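Local coordinates for extracellular solute-binding protein, family 1 (Bifidobacterium longum subsp. infantis ATCC 15697, PDB 3OMB) that probably captures a solute, likely a carbohydrate, outside the cell for uptake by an ABC transporter, and binds a magnesium ion, at residues Tyr246-Lys251 with Ile517-Ser522; Ser257-Asp262 with Ala484-Thr489. One frame throughout, in Å; residues are numbered along the deposited sequence.

Contact 1 (Tyr246-Lys251 with Ile517-Ser522); sequences YGFYAK and IGLQES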
# COMPACT_ATOMS: atom_id res chain seq x y z
N TYR A 246 -12.00 0.82 2.38
CA TYR A 246 -13.25 0.98 3.12
C TYR A 246 -14.46 0.53 2.30
O TYR A 246 -15.60 0.68 2.73
CB TYR A 246 -13.41 2.43 3.61
CG TYR A 246 -12.19 2.92 4.36
CD1 TYR A 246 -11.82 2.35 5.59
CD2 TYR A 246 -11.40 3.93 3.83
CE1 TYR A 246 -10.67 2.79 6.29
CE2 TYR A 246 -10.28 4.39 4.51
CZ TYR A 246 -9.91 3.82 5.73
OH TYR A 246 -8.78 4.27 6.36
N GLY A 247 -14.23 -0.03 1.13
CA GLY A 247 -15.30 -0.66 0.38
C GLY A 247 -15.92 0.21 -0.70
O GLY A 247 -16.97 -0.12 -1.21
N PHE A 248 -15.25 1.29 -1.08
CA PHE A 248 -15.75 2.14 -2.16
C PHE A 248 -15.05 1.87 -3.49
O PHE A 248 -13.90 1.41 -3.54
CB PHE A 248 -15.68 3.62 -1.76
CG PHE A 248 -16.47 3.92 -0.52
CD1 PHE A 248 -17.85 4.18 -0.59
CD2 PHE A 248 -15.88 3.87 0.74
CE1 PHE A 248 -18.59 4.41 0.57
CE2 PHE A 248 -16.60 4.09 1.88
CZ PHE A 248 -17.96 4.37 1.81
N TYR A 249 -15.76 2.16 -4.58
CA TYR A 249 -15.19 2.06 -5.90
C TYR A 249 -15.89 3.05 -6.82
O TYR A 249 -16.84 3.70 -6.40
CB TYR A 249 -15.33 0.63 -6.43
CG TYR A 249 -16.72 0.19 -6.84
CD1 TYR A 249 -17.64 -0.29 -5.89
CD2 TYR A 249 -17.11 0.20 -8.18
CE1 TYR A 249 -18.89 -0.74 -6.27
CE2 TYR A 249 -18.37 -0.25 -8.57
CZ TYR A 249 -19.25 -0.73 -7.60
OH TYR A 249 -20.50 -1.16 -7.98
N ALA A 250 -15.40 3.18 -8.06
CA ALA A 250 -16.09 3.99 -9.07
C ALA A 250 -16.22 3.25 -10.39
O ALA A 250 -15.39 2.41 -10.76
CB ALA A 250 -15.40 5.33 -9.27
N LYS A 251 -17.28 3.58 -11.11
CA LYS A 251 -17.44 3.11 -12.48
C LYS A 251 -18.21 4.17 -13.24
O LYS A 251 -19.19 4.72 -12.73
CB LYS A 251 -18.09 1.71 -12.53
CG LYS A 251 -18.13 1.12 -13.94
CD LYS A 251 -17.93 -0.42 -14.04
CE LYS A 251 -18.60 -1.21 -12.92
NZ LYS A 251 -18.75 -2.63 -13.35
N ILE A 517 -27.36 3.22 8.63
CA ILE A 517 -26.39 3.73 9.60
C ILE A 517 -25.30 4.58 8.95
O ILE A 517 -24.23 4.81 9.53
CB ILE A 517 -25.76 2.62 10.41
CG1 ILE A 517 -25.08 1.61 9.47
CG2 ILE A 517 -26.85 1.97 11.34
CD1 ILE A 517 -24.33 0.52 10.19
N GLY A 518 -25.59 5.02 7.72
CA GLY A 518 -24.78 6.05 7.06
C GLY A 518 -23.99 5.71 5.82
O GLY A 518 -23.29 6.57 5.31
N LEU A 519 -24.11 4.47 5.31
CA LEU A 519 -23.34 4.07 4.12
C LEU A 519 -23.57 4.97 2.91
O LEU A 519 -22.62 5.33 2.20
CB LEU A 519 -23.60 2.61 3.74
CG LEU A 519 -22.75 2.18 2.53
CD1 LEU A 519 -21.24 2.31 2.83
CD2 LEU A 519 -23.08 0.79 2.12
N GLN A 520 -24.83 5.34 2.68
CA GLN A 520 -25.17 6.18 1.54
C GLN A 520 -24.66 7.58 1.72
O GLN A 520 -24.35 8.26 0.74
CB GLN A 520 -26.67 6.23 1.39
CG GLN A 520 -27.31 4.88 1.39
CD GLN A 520 -27.65 4.46 0.02
OE1 GLN A 520 -26.78 4.04 -0.73
NE2 GLN A 520 -28.94 4.57 -0.34
N GLU A 521 -24.57 8.03 2.97
CA GLU A 521 -23.95 9.32 3.28
C GLU A 521 -22.47 9.32 2.94
O GLU A 521 -21.98 10.26 2.33
CB GLU A 521 -24.16 9.68 4.74
CG GLU A 521 -23.62 11.05 5.09
CD GLU A 521 -23.77 11.36 6.55
OE1 GLU A 521 -23.39 10.51 7.39
OE2 GLU A 521 -24.28 12.46 6.86
N SER A 522 -21.77 8.26 3.34
CA SER A 522 -20.37 8.09 3.02
C SER A 522 -20.13 8.07 1.53
O SER A 522 -19.24 8.77 1.02
CB SER A 522 -19.82 6.81 3.69
OG SER A 522 -19.82 6.98 5.10

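Contact 2 (Ser257-Asp262 with Ala484-Thr489); sequences SFLTSD and AEIFNT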
# COMPACT_ATOMS: atom_id res chain seq x y z
N SER A 257 -20.51 1.86 -3.15
CA SER A 257 -19.92 0.95 -2.19
C SER A 257 -20.08 -0.48 -2.71
O SER A 257 -21.19 -0.89 -3.05
CB SER A 257 -20.60 1.06 -0.84
OG SER A 257 -20.02 0.11 0.04
N PHE A 258 -19.01 -1.25 -2.75
CA PHE A 258 -19.20 -2.65 -3.10
C PHE A 258 -19.81 -3.48 -1.95
O PHE A 258 -20.20 -4.62 -2.17
CB PHE A 258 -17.96 -3.31 -3.76
CG PHE A 258 -16.71 -3.37 -2.89
CD1 PHE A 258 -16.63 -4.21 -1.79
CD2 PHE A 258 -15.59 -2.62 -3.22
CE1 PHE A 258 -15.45 -4.29 -1.00
CE2 PHE A 258 -14.41 -2.66 -2.46
CZ PHE A 258 -14.34 -3.51 -1.35
N LEU A 259 -19.93 -2.90 -0.75
CA LEU A 259 -20.44 -3.67 0.41
C LEU A 259 -21.87 -4.14 0.22
O LEU A 259 -22.28 -5.18 0.79
CB LEU A 259 -20.32 -2.88 1.72
CG LEU A 259 -18.89 -2.48 2.11
CD1 LEU A 259 -18.92 -1.64 3.37
CD2 LEU A 259 -17.98 -3.70 2.32
N THR A 260 -22.62 -3.39 -0.58
CA THR A 260 -24.01 -3.68 -0.90
C THR A 260 -24.22 -4.09 -2.38
O THR A 260 -25.34 -4.10 -2.85
CB THR A 260 -24.93 -2.48 -0.53
OG1 THR A 260 -24.46 -1.31 -1.20
CG2 THR A 260 -24.92 -2.20 0.99
N SER A 261 -23.14 -4.45 -3.09
CA SER A 261 -23.24 -4.80 -4.52
C SER A 261 -23.53 -6.27 -4.71
O SER A 261 -23.05 -7.10 -3.94
CB SER A 261 -21.97 -4.43 -5.28
OG SER A 261 -20.86 -5.16 -4.78
N ASP A 262 -24.32 -6.60 -5.74
CA ASP A 262 -24.49 -8.00 -6.15
C ASP A 262 -23.14 -8.69 -6.34
O ASP A 262 -23.00 -9.86 -6.02
CB ASP A 262 -25.32 -8.13 -7.45
CG ASP A 262 -26.81 -7.82 -7.24
OD1 ASP A 262 -27.24 -7.56 -6.09
OD2 ASP A 262 -27.56 -7.84 -8.25
N ALA A 484 -17.02 3.40 11.71
CA ALA A 484 -17.09 2.62 12.94
C ALA A 484 -18.41 1.87 13.01
O ALA A 484 -18.47 0.77 13.52
CB ALA A 484 -16.90 3.51 14.18
N GLU A 485 -19.48 2.46 12.48
CA GLU A 485 -20.77 1.76 12.41
C GLU A 485 -20.79 0.75 11.26
O GLU A 485 -21.24 -0.36 11.44
CB GLU A 485 -21.96 2.73 12.34
CG GLU A 485 -21.85 3.91 13.36
CD GLU A 485 -23.19 4.34 13.99
OE1 GLU A 485 -24.24 4.29 13.30
OE2 GLU A 485 -23.17 4.76 15.19
N ILE A 486 -20.26 1.11 10.08
CA ILE A 486 -20.24 0.22 8.92
C ILE A 486 -19.42 -1.05 9.24
O ILE A 486 -19.85 -2.19 9.02
CB ILE A 486 -19.67 0.95 7.65
CG1 ILE A 486 -20.63 2.05 7.19
CG2 ILE A 486 -19.33 -0.03 6.51
CD1 ILE A 486 -19.95 3.16 6.34
N PHE A 487 -18.23 -0.84 9.77
CA PHE A 487 -17.37 -1.95 10.09
C PHE A 487 -17.54 -2.43 11.57
O PHE A 487 -16.62 -2.95 12.17
CB PHE A 487 -15.93 -1.61 9.70
CG PHE A 487 -15.76 -1.38 8.23
CD1 PHE A 487 -15.61 -2.45 7.36
CD2 PHE A 487 -15.75 -0.10 7.70
CE1 PHE A 487 -15.46 -2.25 6.00
CE2 PHE A 487 -15.60 0.11 6.34
CZ PHE A 487 -15.45 -0.97 5.48
N ASN A 488 -18.74 -2.25 12.13
CA ASN A 488 -19.10 -2.86 13.41
C ASN A 488 -19.27 -4.38 13.24
O ASN A 488 -18.68 -5.14 14.01
CB ASN A 488 -20.38 -2.21 13.99
CG ASN A 488 -20.77 -2.78 15.36
OD1 ASN A 488 -19.92 -3.07 16.20
ND2 ASN A 488 -22.08 -2.89 15.60
N THR A 489 -20.06 -4.81 12.25
CA THR A 489 -20.33 -6.24 12.02
C THR A 489 -20.12 -6.75 10.57
O THR A 489 -20.27 -7.95 10.32
CB THR A 489 -21.77 -6.67 12.45
OG1 THR A 489 -22.75 -6.00 11.63
CG2 THR A 489 -22.06 -6.39 13.95

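Contact 1 (Tyr246-Lys251 with Ile517-Ser522)
F248 reaches the first turn of helix 519-534 with the far end of its ring, where L519 and S522 receive it. The contact is carbon against carbon. CZ of F248 lies 3.6 Å from CB of S522, and the same CZ is 4.0 Å from CD1 of L519; both partners approach the ring obliquely. With CG anti to the carbonyl carbon (chi1 -59°), the phenyl ring leaves the start of strand 248-251 toward the helix. L519 arrives by one methyl branch: CG stands anti to its backbone N (chi1 -178°), which brings CD1 up to CZ of the ring as the two side chains slide past each other in opposite directions. W526, further along the same helix, also meets the ring, with the two planes at about 45°.

In the first turn S522 N donates to G518 O at 3.0 Å, a backbone bond, with G518 at the N-cap position. The hydroxyl of S522 is hydrogen-bonded to ND2 of N482 in helix 473-486, while its CB touches the phenyl obliquely. Replacing F248 with an alanine would probably leave CD1 of L519 and CB of S522 without their aromatic partner and open a gap between strand and helix. S522 thus serves two neighbours, and the strand is joined to the helix by burial of apolar surface without a direct hydrogen bond.

Contact 2 (Ser257-Asp262 with Ala484-Thr489)
L259 meets I486 and F487 through a single methyl group, at the place where helix 473-486 ends. From CB, which points toward the helix end, the side chain turns so that CG is anti to its own carbonyl carbon (chi1 -60°). CD1 then continues the chain anti to CA (chi2 176°), which makes it the leading methyl. It carries the contact, sitting 3.6 Å from CG2 of I486 and, more loosely, 4.1 Å from CZ of F487. The leucine crosses both partners at about a right angle, with CD1 as the touching atom.

The two partners also pack on each other. CG2 of I486, anti to its backbone N, rests 3.7 Å above one face of the F487 ring, offset toward the rim, while CD1 of L259 comes to the same ring obliquely. F487 is the first residue to leave helical geometry, and its ring is turned back toward the loop.

The backbone at L259 is held by an ST turn: its N donates to OG of S257 at 3.1 Å, with an angle of 153° at the hydrogen. L259 O in turn is hydrogen-bonded to the hydroxyl of Y510 in helix 503-516. The contact joins the loop between strand 254-257 and helix 262-276 to the end of helix 473-486, with L514 of helix 503-516 against L259, and L519 and S522 of helix 519-534 against I486.

Overall arrangement
Followed from the N terminus, the chain reaches strand 248-251, which carries most of the first segment of contact 1, then its antiparallel partner 254-257 and the loop after it, which gives that of contact 2. More than 200 residues later, the end of helix 473-486 returns to close contact 2; after two further helices, 490-500 and 503-516, the start of helix 519-534 closes contact 1. The smaller loop thus lies within the larger one. The centres are only about 8 Å apart, and G247 O lies 2.8 Å from F258 N, a probable hydrogen bond just beyond the open ends of the two strands. Together the contacts tie this two-stranded hairpin and the loop after it to the C-terminal helices, away from the magnesium site.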